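Local coordinates for protein glycosaminoglycan xylosylkinase (Hydra vulgaris, PDB 5XOM) that probably transfers phosphate from ATP to the xylose of the glycosaminoglycan linker on proteoglycans, as a member of the Fam20 family of secretory-pathway kinases, at residues 257-262 with 279-284; 223-228 with 261-266; 243-248 with 316-321; 324-329 with 377-382. All blocks are in the same frame, centred on the assembly; numbering follows the deposited sequence.

How the contacts relate
Contacts 1 and 2 lie in the buried interior and share helix 259-273: its first turn faces strand 280-286, and the next faces the turn that follows the neighbouring strand 221-224. Contact 3 is partly buried and contact 4 lies at the surface, about 14 Å from it between centres. The chemistry changes with place. In contact 1 a buried arginine meets two tyrosines; contact 2 combines aliphatic packing with a water bridge; contact 3 is covalent, a disulfide joining two helices; contact 4 is a single aromatic pair. Hydrogen bonds between Tyr244 OH and Pro226 O and between Trp227 NE1 and Gln317 OE1 tie contact 2 to contact 3, and a second disulfide, Cys319 to Cys378, links contacts 3 and 4.

Contact 1 of 4, residues 257-262 with 279-284; sequences GPRLLD and HHYEYI
Arg259, in the first turn of helix 259-273, reaches between Tyr281 and Tyr283 of strand 280-286 in the kinase-like domain. Its CB heads toward the strand, and CG lies 3.9 Å from Tyr281 OH. The chain then bends at chi2 (63°) and chi3 (47°), which lays CD against the tyrosine's rim, 3.7 Å from Tyr281 CE1, and swings the guanidinium up toward Tyr283. There CZ sits 3.9 Å from the centroid of the Tyr283 ring, almost on the ring normal, in a cation-pi contact, with NH2 3.4 Å from Tyr283 CD2. Arg259 NH1 donates to Tyr281 OH, which lies in the guanidinium plane, at 3.1 Å (152°); Arg259 NH1 also donates to a water at 2.9 Å. Tyr281 OH also bonds Tyr254 OH, and NH2 bonds Ser290 OG. With a leucine here, the Tyr283 face would probably lose its cation and Tyr281 OH a donor. The buried charge is thus probably balanced by a pi face, hydroxyls and water, with no carboxylate among these partners.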
loop_
_atom_site.group_PDB
_atom_site.type_symbol
_atom_site.label_atom_id
_atom_site.label_comp_id
_atom_site.label_asym_id
_atom_site.label_seq_id
_atom_site.Cartn_x
_atom_site.Cartn_y
_atom_site.Cartn_z
ATOM N N GLY A 257 29.385 -3.577 2.644
ATOM C CA GLY A 257 27.974 -3.577 2.942
ATOM C C GLY A 257 27.396 -2.187 3.111
ATOM O O GLY A 257 28.021 -1.175 2.781
ATOM N N PRO A 258 26.178 -2.121 3.646
ATOM C CA PRO A 258 25.430 -0.859 3.696
ATOM C C PRO A 258 25.655 0.000 4.932
ATOM O O PRO A 258 25.038 1.069 5.017
ATOM C CB PRO A 258 23.975 -1.350 3.647
ATOM C CG PRO A 258 24.020 -2.641 4.390
ATOM C CD PRO A 258 25.357 -3.270 4.071
ATOM N N ARG A 259 26.501 -0.408 5.882
ATOM C CA ARG A 259 26.511 0.262 7.181
ATOM C C ARG A 259 26.937 1.718 7.064
ATOM O O ARG A 259 26.313 2.602 7.659
ATOM C CB ARG A 259 27.432 -0.449 8.165
ATOM C CG ARG A 259 27.383 0.195 9.535
ATOM C CD ARG A 259 25.986 0.096 10.162
ATOM N NE ARG A 259 25.420 -1.242 10.055
ATOM C CZ ARG A 259 25.660 -2.207 10.932
ATOM N NH1 ARG A 259 26.454 -1.991 11.981
ATOM N NH2 ARG A 259 25.102 -3.404 10.762
ATOM N N LEU A 260 28.013 1.993 6.320
ATOM C CA LEU A 260 28.534 3.358 6.306
ATOM C C LEU A 260 27.620 4.291 5.519
ATOM O O LEU A 260 27.399 5.436 5.926
ATOM C CB LEU A 260 29.958 3.380 5.740
ATOM C CG LEU A 260 30.543 4.774 5.507
ATOM C CD1 LEU A 260 30.873 5.425 6.837
ATOM C CD2 LEU A 260 31.807 4.679 4.657
ATOM N N LEU A 261 27.045 3.810 4.416
ATOM C CA LEU A 261 26.075 4.636 3.704
ATOM C C LEU A 261 24.814 4.854 4.534
ATOM O O LEU A 261 24.172 5.906 4.420
ATOM C CB LEU A 261 25.733 4.013 2.353
ATOM C CG LEU A 261 26.846 4.053 1.308
ATOM C CD1 LEU A 261 26.377 3.402 0.012
ATOM C CD2 LEU A 261 27.292 5.490 1.072
ATOM N N ASP A 262 24.439 3.880 5.367
ATOM C CA ASP A 262 23.334 4.099 6.297
ATOM C C ASP A 262 23.649 5.240 7.255
ATOM O O ASP A 262 22.807 6.114 7.492
ATOM C CB ASP A 262 23.015 2.819 7.072
ATOM C CG ASP A 262 22.158 1.842 6.276
ATOM O OD1 ASP A 262 21.873 2.109 5.086
ATOM O OD2 ASP A 262 21.766 0.803 6.845
ATOM N N HIS A 279 24.866 9.249 19.748
ATOM C CA HIS A 279 26.207 8.776 20.084
ATOM C C HIS A 279 26.334 7.264 19.934
ATOM O O HIS A 279 27.426 6.763 19.638
ATOM C CB HIS A 279 26.581 9.212 21.505
ATOM C CG HIS A 279 25.531 8.916 22.531
ATOM N ND1 HIS A 279 25.282 7.643 22.998
ATOM C CD2 HIS A 279 24.669 9.732 23.186
ATOM C CE1 HIS A 279 24.307 7.687 23.891
ATOM N NE2 HIS A 279 23.918 8.943 24.024
ATOM N N HIS A 280 25.241 6.530 20.126
ATOM C CA HIS A 280 25.147 5.122 19.766
ATOM C C HIS A 280 24.023 4.960 18.756
ATOM O O HIS A 280 22.953 5.553 18.913
ATOM C CB HIS A 280 24.864 4.235 20.988
ATOM C CG HIS A 280 26.033 4.071 21.905
ATOM N ND1 HIS A 280 26.523 5.099 22.681
ATOM C CD2 HIS A 280 26.809 2.994 22.174
ATOM C CE1 HIS A 280 27.551 4.664 23.387
ATOM N NE2 HIS A 280 27.746 3.390 23.097
ATOM N N TYR A 281 24.258 4.166 17.717
ATOM C CA TYR A 281 23.216 3.884 16.745
ATOM C C TYR A 281 22.711 2.459 16.925
ATOM O O TYR A 281 23.358 1.617 17.554
ATOM C CB TYR A 281 23.708 4.120 15.310
ATOM C CG TYR A 281 24.768 3.156 14.814
ATOM C CD1 TYR A 281 24.414 1.976 14.171
ATOM C CD2 TYR A 281 26.119 3.436 14.971
ATOM C CE1 TYR A 281 25.370 1.098 13.705
ATOM C CE2 TYR A 281 27.088 2.562 14.506
ATOM C CZ TYR A 281 26.705 1.394 13.873
ATOM O OH TYR A 281 27.656 0.513 13.407
ATOM N N GLU A 282 21.527 2.204 16.377
ATOM C CA GLU A 282 20.860 0.919 16.508
ATOM C C GLU A 282 20.446 0.423 15.130
ATOM O O GLU A 282 20.125 1.216 14.240
ATOM C CB GLU A 282 19.642 1.030 17.436
ATOM C CG GLU A 282 20.012 1.280 18.894
ATOM C CD GLU A 282 18.822 1.661 19.760
ATOM O OE1 GLU A 282 18.394 0.826 20.586
ATOM O OE2 GLU A 282 18.314 2.796 19.621
ATOM N N TYR A 283 20.454 -0.900 14.960
ATOM C CA TYR A 283 20.181 -1.483 13.656
ATOM C C TYR A 283 19.463 -2.817 13.810
ATOM O O TYR A 283 19.565 -3.478 14.846
ATOM C CB TYR A 283 21.470 -1.652 12.839
ATOM C CG TYR A 283 22.496 -2.611 13.412
ATOM C CD1 TYR A 283 23.428 -2.186 14.354
ATOM C CD2 TYR A 283 22.564 -3.928 12.974
ATOM C CE1 TYR A 283 24.386 -3.062 14.865
ATOM C CE2 TYR A 283 23.519 -4.810 13.475
ATOM C CZ TYR A 283 24.424 -4.371 14.419
ATOM O OH TYR A 283 25.365 -5.247 14.914
ATOM N N ILE A 284 18.706 -3.184 12.775
ATOM C CA ILE A 284 18.092 -4.498 12.672
ATOM C C ILE A 284 18.922 -5.323 11.699
ATOM O O ILE A 284 19.704 -4.793 10.906
ATOM C CB ILE A 284 16.613 -4.429 12.217
ATOM C CG1 ILE A 284 16.497 -3.719 10.865
ATOM C CG2 ILE A 284 15.757 -3.742 13.280
ATOM C CD1 ILE A 284 15.088 -3.737 10.270
HETATM O O HOH W 1 27.054 -4.681 12.781
#

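Contact 2 of 4, residues 223-228 with 261-266; sequences LPHPWR and LDLIDT
The imidazole of His225 and the isobutyl group of Leu263 come at each other from opposite directions. With CG anti to the backbone N (chi1 -159°), the histidine extends its NE2 end toward helix 259-273, where Leu263 CD2 lies 3.9 Å from NE2. The other branch, CD1, stands over one face of the imidazole, displaced toward its rim, and also touches Pro226 CD at 3.9 Å; the proline and leucine side chains cross at about a right angle. The imidazole thus meets both methyls of the fork, and CD1 meets the proline as well. One water joins the two elements as well: it lies in the ring plane, 2.6 Å from His225 NE2, and donates to the backbone oxygen Leu263 O at 2.9 Å. The histidine opens a type I beta turn, residues 225-228, which follows edge strand 221-224 of the three-stranded antiparallel sheet in the kinase-like domain and faces the helix. The turn holds the imidazole from behind: Trp227 N donates to ND1 at 3.0 Å, nearly in the ring plane, so both ring nitrogens have polar neighbours and rotation about chi2 is restricted. His225 O takes the turn bond from Arg228 N and, from the opposite face of its carbonyl plane, a bond from Arg228 NH1 at 3.0 Å. Beyond the leucine, Tyr254, Tyr281 and Val292 also pack against its side chain.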
loop_
_atom_site.group_PDB
_atom_site.type_symbol
_atom_site.label_atom_id
_atom_site.label_comp_id
_atom_site.label_asym_id
_atom_site.label_seq_id
_atom_site.Cartn_x
_atom_site.Cartn_y
_atom_site.Cartn_z
ATOM N N LEU A 223 25.556 -0.204 18.579
ATOM C CA LEU A 223 26.992 0.017 18.500
ATOM C C LEU A 223 27.297 1.496 18.670
ATOM O O LEU A 223 26.450 2.346 18.376
ATOM C CB LEU A 223 27.572 -0.470 17.161
ATOM C CG LEU A 223 27.605 -1.980 16.922
ATOM C CD1 LEU A 223 28.097 -2.303 15.513
ATOM C CD2 LEU A 223 28.493 -2.645 17.963
ATOM N N PRO A 224 28.492 1.833 19.157
ATOM C CA PRO A 224 28.873 3.249 19.244
ATOM C C PRO A 224 29.029 3.869 17.862
ATOM O O PRO A 224 29.550 3.244 16.936
ATOM C CB PRO A 224 30.212 3.216 19.997
ATOM C CG PRO A 224 30.718 1.825 19.825
ATOM C CD PRO A 224 29.506 0.947 19.756
ATOM N N HIS A 225 28.577 5.114 17.735
ATOM C CA HIS A 225 28.690 5.836 16.471
ATOM C C HIS A 225 30.126 6.316 16.285
ATOM O O HIS A 225 30.671 6.976 17.175
ATOM C CB HIS A 225 27.742 7.031 16.453
ATOM C CG HIS A 225 27.405 7.520 15.079
ATOM N ND1 HIS A 225 28.350 8.034 14.219
ATOM C CD2 HIS A 225 26.218 7.610 14.431
ATOM C CE1 HIS A 225 27.766 8.395 13.090
ATOM N NE2 HIS A 225 26.472 8.152 13.194
ATOM N N PRO A 226 30.779 5.985 15.163
ATOM C CA PRO A 226 32.158 6.457 14.945
ATOM C C PRO A 226 32.305 7.968 15.052
ATOM O O PRO A 226 33.400 8.466 15.329
ATOM C CB PRO A 226 32.478 5.960 13.530
ATOM C CG PRO A 226 31.624 4.749 13.360
ATOM C CD PRO A 226 30.344 5.050 14.112
ATOM N N TRP A 227 31.218 8.711 14.834
ATOM C CA TRP A 227 31.254 10.168 14.892
ATOM C C TRP A 227 30.606 10.720 16.157
ATOM O O TRP A 227 30.217 11.892 16.190
ATOM C CB TRP A 227 30.597 10.758 13.644
ATOM C CG TRP A 227 31.497 10.707 12.443
ATOM C CD1 TRP A 227 32.362 11.678 12.033
ATOM C CD2 TRP A 227 31.630 9.629 11.506
ATOM N NE1 TRP A 227 33.025 11.274 10.898
ATOM C CE2 TRP A 227 32.593 10.021 10.553
ATOM C CE3 TRP A 227 31.027 8.373 11.378
ATOM C CZ2 TRP A 227 32.966 9.204 9.487
ATOM C CZ3 TRP A 227 31.397 7.564 10.317
ATOM C CH2 TRP A 227 32.359 7.981 9.386
ATOM N N ARG A 228 30.499 9.905 17.205
ATOM C CA ARG A 228 29.928 10.365 18.462
ATOM C C ARG A 228 30.778 11.471 19.082
ATOM O O ARG A 228 31.976 11.606 18.810
ATOM C CB ARG A 228 29.788 9.201 19.444
ATOM C CG ARG A 228 31.106 8.591 19.907
ATOM C CD ARG A 228 30.845 7.274 20.624
ATOM N NE ARG A 228 32.067 6.649 21.127
ATOM C CZ ARG A 228 32.884 5.901 20.390
ATOM N NH1 ARG A 228 32.620 5.686 19.107
ATOM N NH2 ARG A 228 33.972 5.368 20.934
ATOM N N LEU A 261 27.045 3.810 4.416
ATOM C CA LEU A 261 26.075 4.636 3.704
ATOM C C LEU A 261 24.814 4.854 4.534
ATOM O O LEU A 261 24.172 5.906 4.420
ATOM C CB LEU A 261 25.733 4.013 2.353
ATOM C CG LEU A 261 26.846 4.053 1.308
ATOM C CD1 LEU A 261 26.377 3.402 0.012
ATOM C CD2 LEU A 261 27.292 5.490 1.072
ATOM N N ASP A 262 24.439 3.880 5.367
ATOM C CA ASP A 262 23.334 4.099 6.297
ATOM C C ASP A 262 23.649 5.240 7.255
ATOM O O ASP A 262 22.807 6.114 7.492
ATOM C CB ASP A 262 23.015 2.819 7.072
ATOM C CG ASP A 262 22.158 1.842 6.276
ATOM O OD1 ASP A 262 21.873 2.109 5.086
ATOM O OD2 ASP A 262 21.766 0.803 6.845
ATOM N N LEU A 263 24.860 5.250 7.823
ATOM C CA LEU A 263 25.203 6.321 8.757
ATOM C C LEU A 263 25.267 7.676 8.067
ATOM O O LEU A 263 24.984 8.703 8.695
ATOM C CB LEU A 263 26.535 6.033 9.453
ATOM C CG LEU A 263 26.619 4.794 10.346
ATOM C CD1 LEU A 263 28.012 4.667 10.947
ATOM C CD2 LEU A 263 25.560 4.830 11.441
ATOM N N ILE A 264 25.605 7.700 6.777
ATOM C CA ILE A 264 25.599 8.961 6.042
ATOM C C ILE A 264 24.165 9.417 5.779
ATOM O O ILE A 264 23.843 10.603 5.941
ATOM C CB ILE A 264 26.426 8.823 4.752
ATOM C CG1 ILE A 264 27.882 8.482 5.103
ATOM C CG2 ILE A 264 26.361 10.103 3.943
ATOM C CD1 ILE A 264 28.800 8.233 3.911
ATOM N N ASP A 265 23.282 8.492 5.375
ATOM C CA ASP A 265 21.850 8.790 5.310
ATOM C C ASP A 265 21.356 9.382 6.623
ATOM O O ASP A 265 20.691 10.426 6.646
ATOM C CB ASP A 265 21.041 7.522 5.005
ATOM C CG ASP A 265 21.062 7.126 3.536
ATOM O OD1 ASP A 265 21.497 7.933 2.690
ATOM O OD2 ASP A 265 20.605 5.999 3.235
ATOM N N THR A 266 21.653 8.699 7.731
ATOM C CA THR A 266 21.128 9.104 9.027
ATOM C C THR A 266 21.751 10.411 9.508
ATOM O O THR A 266 21.111 11.158 10.257
ATOM C CB THR A 266 21.332 7.971 10.037
ATOM O OG1 THR A 266 20.566 6.832 9.623
ATOM C CG2 THR A 266 20.881 8.379 11.441
HETATM O O HOH W 2 24.614 8.766 11.529
#

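Contact 3 of 4, residues 243-248 with 316-321; sequences HYCESV and VQCCRL
Gln317 OE1 rests against Tyr244, 3.6 Å from Tyr244 CB and 3.7 Å from Tyr244 CD2, while accepting a hydrogen bond from Trp227 NE1. The site belongs to a disulfide-linked pair of helices in the kinase-like domain: Cys245 of the short helix 244-248 is joined to Cys318 at the end of helix 313-318. Such a cross-link suits a protein of the oxidising secretory pathway. The glutamine amide is turned 51° against the tyrosine ring, so the two groups meet obliquely and do not stack. Its chain is extended beyond CG, which carries the amide far enough for NE2 to bond Trp238 O; both ends of the amide are thereby fixed and its flip is disfavoured. Tyr244 runs past the glutamine, and its hydroxyl bonds Pro226 O, while the Trp227 ring meets the tyrosine ring edge to face. On the outer side of the short helix, His243 ND1 donates to Glu246 OE2 at 3.2 Å, meeting the oxygen from above the carboxylate plane. The two half-cystines turn differently: SG of Cys245 is anti to its backbone N (chi1 -171°), whereas SG of Cys318 is anti to its carbonyl carbon. The CA atoms of Cys245 and Cys318 come to 5.3 Å, and the bond from Cys245 SG to Cys318 SG is 2.0 Å with a chi3 of 98°.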
loop_
_atom_site.group_PDB
_atom_site.type_symbol
_atom_site.label_atom_id
_atom_site.label_comp_id
_atom_site.label_asym_id
_atom_site.label_seq_id
_atom_site.Cartn_x
_atom_site.Cartn_y
_atom_site.Cartn_z
ATOM N N HIS A 243 41.092 13.351 7.655
ATOM C CA HIS A 243 41.034 12.097 6.917
ATOM C C HIS A 243 40.462 10.969 7.773
ATOM O O HIS A 243 40.786 9.795 7.565
ATOM C CB HIS A 243 42.431 11.748 6.402
ATOM C CG HIS A 243 43.086 12.869 5.653
ATOM N ND1 HIS A 243 43.319 12.826 4.296
ATOM C CD2 HIS A 243 43.549 14.070 6.077
ATOM C CE1 HIS A 243 43.899 13.950 3.915
ATOM N NE2 HIS A 243 44.049 14.722 4.976
ATOM N N TYR A 244 39.613 11.326 8.741
ATOM C CA TYR A 244 39.097 10.377 9.723
ATOM C C TYR A 244 38.292 9.245 9.089
ATOM O O TYR A 244 38.336 8.112 9.582
ATOM C CB TYR A 244 38.228 11.122 10.737
ATOM C CG TYR A 244 37.585 10.240 11.780
ATOM C CD1 TYR A 244 38.333 9.711 12.825
ATOM C CD2 TYR A 244 36.236 9.915 11.706
ATOM C CE1 TYR A 244 37.752 8.903 13.782
ATOM C CE2 TYR A 244 35.643 9.105 12.659
ATOM C CZ TYR A 244 36.405 8.598 13.692
ATOM O OH TYR A 244 35.816 7.791 14.638
ATOM N N CYS A 245 37.545 9.522 8.012
ATOM C CA CYS A 245 36.746 8.467 7.387
ATOM C C CYS A 245 37.636 7.350 6.861
ATOM O O CYS A 245 37.281 6.169 6.950
ATOM C CB CYS A 245 35.883 9.032 6.258
ATOM S SG CYS A 245 34.653 7.858 5.584
ATOM N N GLU A 246 38.794 7.709 6.301
ATOM C CA GLU A 246 39.759 6.715 5.843
ATOM C C GLU A 246 40.097 5.718 6.946
ATOM O O GLU A 246 40.300 4.529 6.682
ATOM C CB GLU A 246 41.016 7.432 5.355
ATOM C CG GLU A 246 40.774 8.345 4.160
ATOM C CD GLU A 246 41.980 9.206 3.823
ATOM O OE1 GLU A 246 43.112 8.836 4.203
ATOM O OE2 GLU A 246 41.796 10.245 3.148
ATOM N N SER A 247 40.151 6.188 8.195
ATOM C CA SER A 247 40.423 5.303 9.324
ATOM C C SER A 247 39.226 4.413 9.663
ATOM O O SER A 247 39.411 3.272 10.097
ATOM C CB SER A 247 40.832 6.133 10.538
ATOM O OG SER A 247 40.551 5.486 11.715
ATOM N N VAL A 248 38.002 4.921 9.495
ATOM C CA VAL A 248 36.812 4.160 9.869
ATOM C C VAL A 248 36.622 2.959 8.949
ATOM O O VAL A 248 36.269 1.865 9.401
ATOM C CB VAL A 248 35.573 5.071 9.866
ATOM C CG1 VAL A 248 34.312 4.267 10.172
ATOM C CG2 VAL A 248 35.755 6.197 10.865
ATOM N N VAL A 316 30.422 14.842 5.155
ATOM C CA VAL A 316 31.443 15.816 4.770
ATOM C C VAL A 316 32.823 15.167 4.712
ATOM O O VAL A 316 33.626 15.468 3.821
ATOM C CB VAL A 316 31.420 17.016 5.736
ATOM C CG1 VAL A 316 32.608 17.929 5.491
ATOM C CG2 VAL A 316 30.116 17.793 5.577
ATOM N N GLN A 317 33.122 14.270 5.654
ATOM C CA GLN A 317 34.447 13.665 5.684
ATOM C C GLN A 317 34.557 12.475 4.736
ATOM O O GLN A 317 35.619 12.255 4.145
ATOM C CB GLN A 317 34.810 13.266 7.117
ATOM C CG GLN A 317 35.052 14.472 8.030
ATOM C CD GLN A 317 35.448 14.086 9.440
ATOM O OE1 GLN A 317 35.224 12.959 9.879
ATOM N NE2 GLN A 317 36.063 15.017 10.160
ATOM N N CYS A 318 33.480 11.702 4.566
ATOM C CA CYS A 318 33.538 10.517 3.715
ATOM C C CYS A 318 33.293 10.823 2.242
ATOM O O CYS A 318 33.852 10.140 1.376
ATOM C CB CYS A 318 32.514 9.471 4.183
ATOM S SG CYS A 318 32.836 8.751 5.825
ATOM N N CYS A 319 32.484 11.840 1.940
ATOM C CA CYS A 319 32.094 12.167 0.569
ATOM C C CYS A 319 31.659 10.919 -0.194
ATOM O O CYS A 319 32.166 10.600 -1.271
ATOM C CB CYS A 319 33.207 12.915 -0.162
ATOM S SG CYS A 319 33.272 14.670 0.293
ATOM N N ARG A 320 30.757 10.167 0.425
ATOM C CA ARG A 320 30.032 9.099 -0.239
ATOM C C ARG A 320 28.553 9.300 0.050
ATOM O O ARG A 320 28.177 9.737 1.144
ATOM C CB ARG A 320 30.511 7.725 0.239
ATOM C CG ARG A 320 32.020 7.521 0.048
ATOM C CD ARG A 320 32.543 6.318 0.819
ATOM N NE ARG A 320 31.873 5.083 0.433
ATOM C CZ ARG A 320 32.247 4.330 -0.597
ATOM N NH1 ARG A 320 33.294 4.684 -1.333
ATOM N NH2 ARG A 320 31.576 3.221 -0.887
ATOM N N LEU A 321 27.714 9.001 -0.932
ATOM C CA LEU A 321 26.287 9.228 -0.778
ATOM C C LEU A 321 25.548 8.199 -1.605
ATOM O O LEU A 321 25.844 8.023 -2.791
ATOM C CB LEU A 321 25.884 10.645 -1.209
ATOM C CG LEU A 321 24.387 10.981 -1.130
ATOM C CD1 LEU A 321 23.830 10.773 0.278
ATOM C CD2 LEU A 321 24.125 12.405 -1.600
#

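Contact 4 of 4, residues 324-329 with 377-382; sequences STYNRL and KCFKEK
Tyr326 and Phe379 meet in an offset edge-to-face pair, the phenylalanine turning its edge to the face of the tyrosine. The planes stand 70° apart and the ring centroids 5.5 Å. It is a sparse helix-to-helix contact near the surface of the kinase-like domain, between helix 323-334 and the last turns of the long helix 358-382. Two carbons of the phenylalanine rim do the touching: CE1 lies 3.9 Å from Tyr326 CZ, and CZ is 4.0 Å from Tyr326 CE1. The offset runs toward the phenol end, where Tyr326 OH comes to 3.6 Å from Phe379 CE1, near the plane of the phenylalanine ring. The side chains approach from opposite directions across a wide separation, Tyr326 CA to Phe379 CA being 12.0 Å; with its CG anti to the backbone N (chi1 176°), the tyrosine spans its share of that distance. Replacing Tyr326 by a serine would probably strip the edge of Phe379 of its aromatic partner and open a gap between the helices. In the next shell, Lys384 and Ile388, near the C-terminus, touch both side chains, and Val387 touches Phe379. Farther out, each helix is tied to the interior by a neighbour of its aromatic residue: Thr325 OG1 is hydrogen-bonded to Asp265 OD1, and Cys378 SG is disulfide-bonded to Cys319 SG.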
loop_
_atom_site.group_PDB
_atom_site.type_symbol
_atom_site.label_atom_id
_atom_site.label_comp_id
_atom_site.label_asym_id
_atom_site.label_seq_id
_atom_site.Cartn_x
_atom_site.Cartn_y
_atom_site.Cartn_z
ATOM N N SER A 324 20.086 6.415 -4.312
ATOM C CA SER A 324 18.661 6.663 -4.090
ATOM C C SER A 324 18.437 7.862 -3.172
ATOM O O SER A 324 17.488 8.633 -3.364
ATOM C CB SER A 324 17.970 5.421 -3.520
ATOM O OG SER A 324 18.619 4.941 -2.356
ATOM N N THR A 325 19.288 8.024 -2.154
ATOM C CA THR A 325 19.179 9.179 -1.268
ATOM C C THR A 325 19.390 10.478 -2.039
ATOM O O THR A 325 18.626 11.437 -1.888
ATOM C CB THR A 325 20.190 9.062 -0.125
ATOM O OG1 THR A 325 19.957 7.845 0.596
ATOM C CG2 THR A 325 20.040 10.236 0.842
ATOM N N TYR A 326 20.431 10.521 -2.875
ATOM C CA TYR A 326 20.701 11.704 -3.686
ATOM C C TYR A 326 19.522 12.040 -4.592
ATOM O O TYR A 326 19.124 13.205 -4.704
ATOM C CB TYR A 326 21.964 11.475 -4.511
ATOM C CG TYR A 326 22.312 12.584 -5.478
ATOM C CD1 TYR A 326 22.635 13.857 -5.024
ATOM C CD2 TYR A 326 22.329 12.350 -6.848
ATOM C CE1 TYR A 326 22.962 14.870 -5.914
ATOM C CE2 TYR A 326 22.653 13.353 -7.743
ATOM C CZ TYR A 326 22.970 14.609 -7.272
ATOM O OH TYR A 326 23.290 15.608 -8.165
ATOM N N ASN A 327 18.948 11.027 -5.242
ATOM C CA ASN A 327 17.817 11.264 -6.132
ATOM C C ASN A 327 16.629 11.854 -5.382
ATOM O O ASN A 327 15.974 12.779 -5.876
ATOM C CB ASN A 327 17.425 9.965 -6.834
ATOM C CG ASN A 327 18.497 9.481 -7.790
ATOM O OD1 ASN A 327 19.256 10.279 -8.345
ATOM N ND2 ASN A 327 18.566 8.168 -7.987
ATOM N N ARG A 328 16.333 11.335 -4.187
ATOM C CA ARG A 328 15.198 11.861 -3.432
ATOM C C ARG A 328 15.481 13.269 -2.918
ATOM O O ARG A 328 14.586 14.122 -2.907
ATOM C CB ARG A 328 14.846 10.917 -2.280
ATOM C CG ARG A 328 14.484 9.497 -2.734
ATOM C CD ARG A 328 13.773 8.686 -1.641
ATOM N NE ARG A 328 14.591 8.521 -0.441
ATOM C CZ ARG A 328 15.446 7.521 -0.242
ATOM N NH1 ARG A 328 15.606 6.579 -1.165
ATOM N NH2 ARG A 328 16.146 7.462 0.884
ATOM N N LEU A 329 16.728 13.537 -2.512
ATOM C CA LEU A 329 17.094 14.880 -2.067
ATOM C C LEU A 329 16.966 15.893 -3.195
ATOM O O LEU A 329 16.625 17.056 -2.950
ATOM C CB LEU A 329 18.522 14.901 -1.519
ATOM C CG LEU A 329 18.792 14.204 -0.184
ATOM C CD1 LEU A 329 20.233 14.428 0.234
ATOM C CD2 LEU A 329 17.845 14.678 0.897
ATOM N N LYS A 377 29.948 20.258 -2.703
ATOM C CA LYS A 377 31.362 20.379 -2.358
ATOM C C LYS A 377 32.082 19.042 -2.480
ATOM O O LYS A 377 33.243 18.991 -2.906
ATOM C CB LYS A 377 31.526 20.924 -0.940
ATOM C CG LYS A 377 32.981 21.038 -0.522
ATOM C CD LYS A 377 33.152 21.660 0.855
ATOM C CE LYS A 377 34.597 22.082 1.073
ATOM N NZ LYS A 377 34.733 23.095 2.154
ATOM N N CYS A 378 31.414 17.945 -2.103
ATOM C CA CYS A 378 32.008 16.625 -2.299
ATOM C C CYS A 378 32.235 16.337 -3.775
ATOM O O CYS A 378 33.271 15.777 -4.152
ATOM C CB CYS A 378 31.125 15.541 -1.672
ATOM S SG CYS A 378 31.337 15.312 0.114
ATOM N N PHE A 379 31.288 16.734 -4.629
ATOM C CA PHE A 379 31.464 16.535 -6.063
ATOM C C PHE A 379 32.664 17.308 -6.587
ATOM O O PHE A 379 33.445 16.785 -7.387
ATOM C CB PHE A 379 30.199 16.952 -6.817
ATOM C CG PHE A 379 29.031 16.029 -6.599
ATOM C CD1 PHE A 379 27.803 16.305 -7.165
ATOM C CD2 PHE A 379 29.161 14.890 -5.838
ATOM C CE1 PHE A 379 26.727 15.449 -6.960
ATOM C CE2 PHE A 379 28.084 14.048 -5.638
ATOM C CZ PHE A 379 26.876 14.329 -6.198
ATOM N N LYS A 380 32.838 18.551 -6.136
ATOM C CA LYS A 380 33.927 19.365 -6.661
ATOM C C LYS A 380 35.287 18.761 -6.339
ATOM O O LYS A 380 36.222 18.859 -7.145
ATOM C CB LYS A 380 33.831 20.791 -6.109
ATOM C CG LYS A 380 35.155 21.542 -6.062
ATOM C CD LYS A 380 34.996 23.021 -6.387
ATOM C CE LYS A 380 34.544 23.227 -7.833
ATOM N NZ LYS A 380 34.653 24.652 -8.266
ATOM N N GLU A 381 35.411 18.105 -5.191
ATOM C CA GLU A 381 36.708 17.688 -4.683
ATOM C C GLU A 381 36.967 16.195 -4.839
ATOM O O GLU A 381 38.078 15.742 -4.545
ATOM C CB GLU A 381 36.835 18.105 -3.220
ATOM C CG GLU A 381 36.654 19.607 -3.045
ATOM C CD GLU A 381 36.572 20.041 -1.598
ATOM O OE1 GLU A 381 36.604 19.167 -0.705
ATOM O OE2 GLU A 381 36.474 21.262 -1.356
ATOM N N LYS A 382 35.985 15.423 -5.317
ATOM C CA LYS A 382 36.206 14.012 -5.607
ATOM C C LYS A 382 35.555 13.547 -6.905
ATOM O O LYS A 382 35.755 12.389 -7.282
ATOM C CB LYS A 382 35.694 13.149 -4.438
ATOM C CG LYS A 382 36.596 13.180 -3.207
ATOM C CD LYS A 382 36.348 12.024 -2.233
ATOM C CE LYS A 382 35.396 10.967 -2.790
ATOM N NZ LYS A 382 35.355 9.731 -1.950
#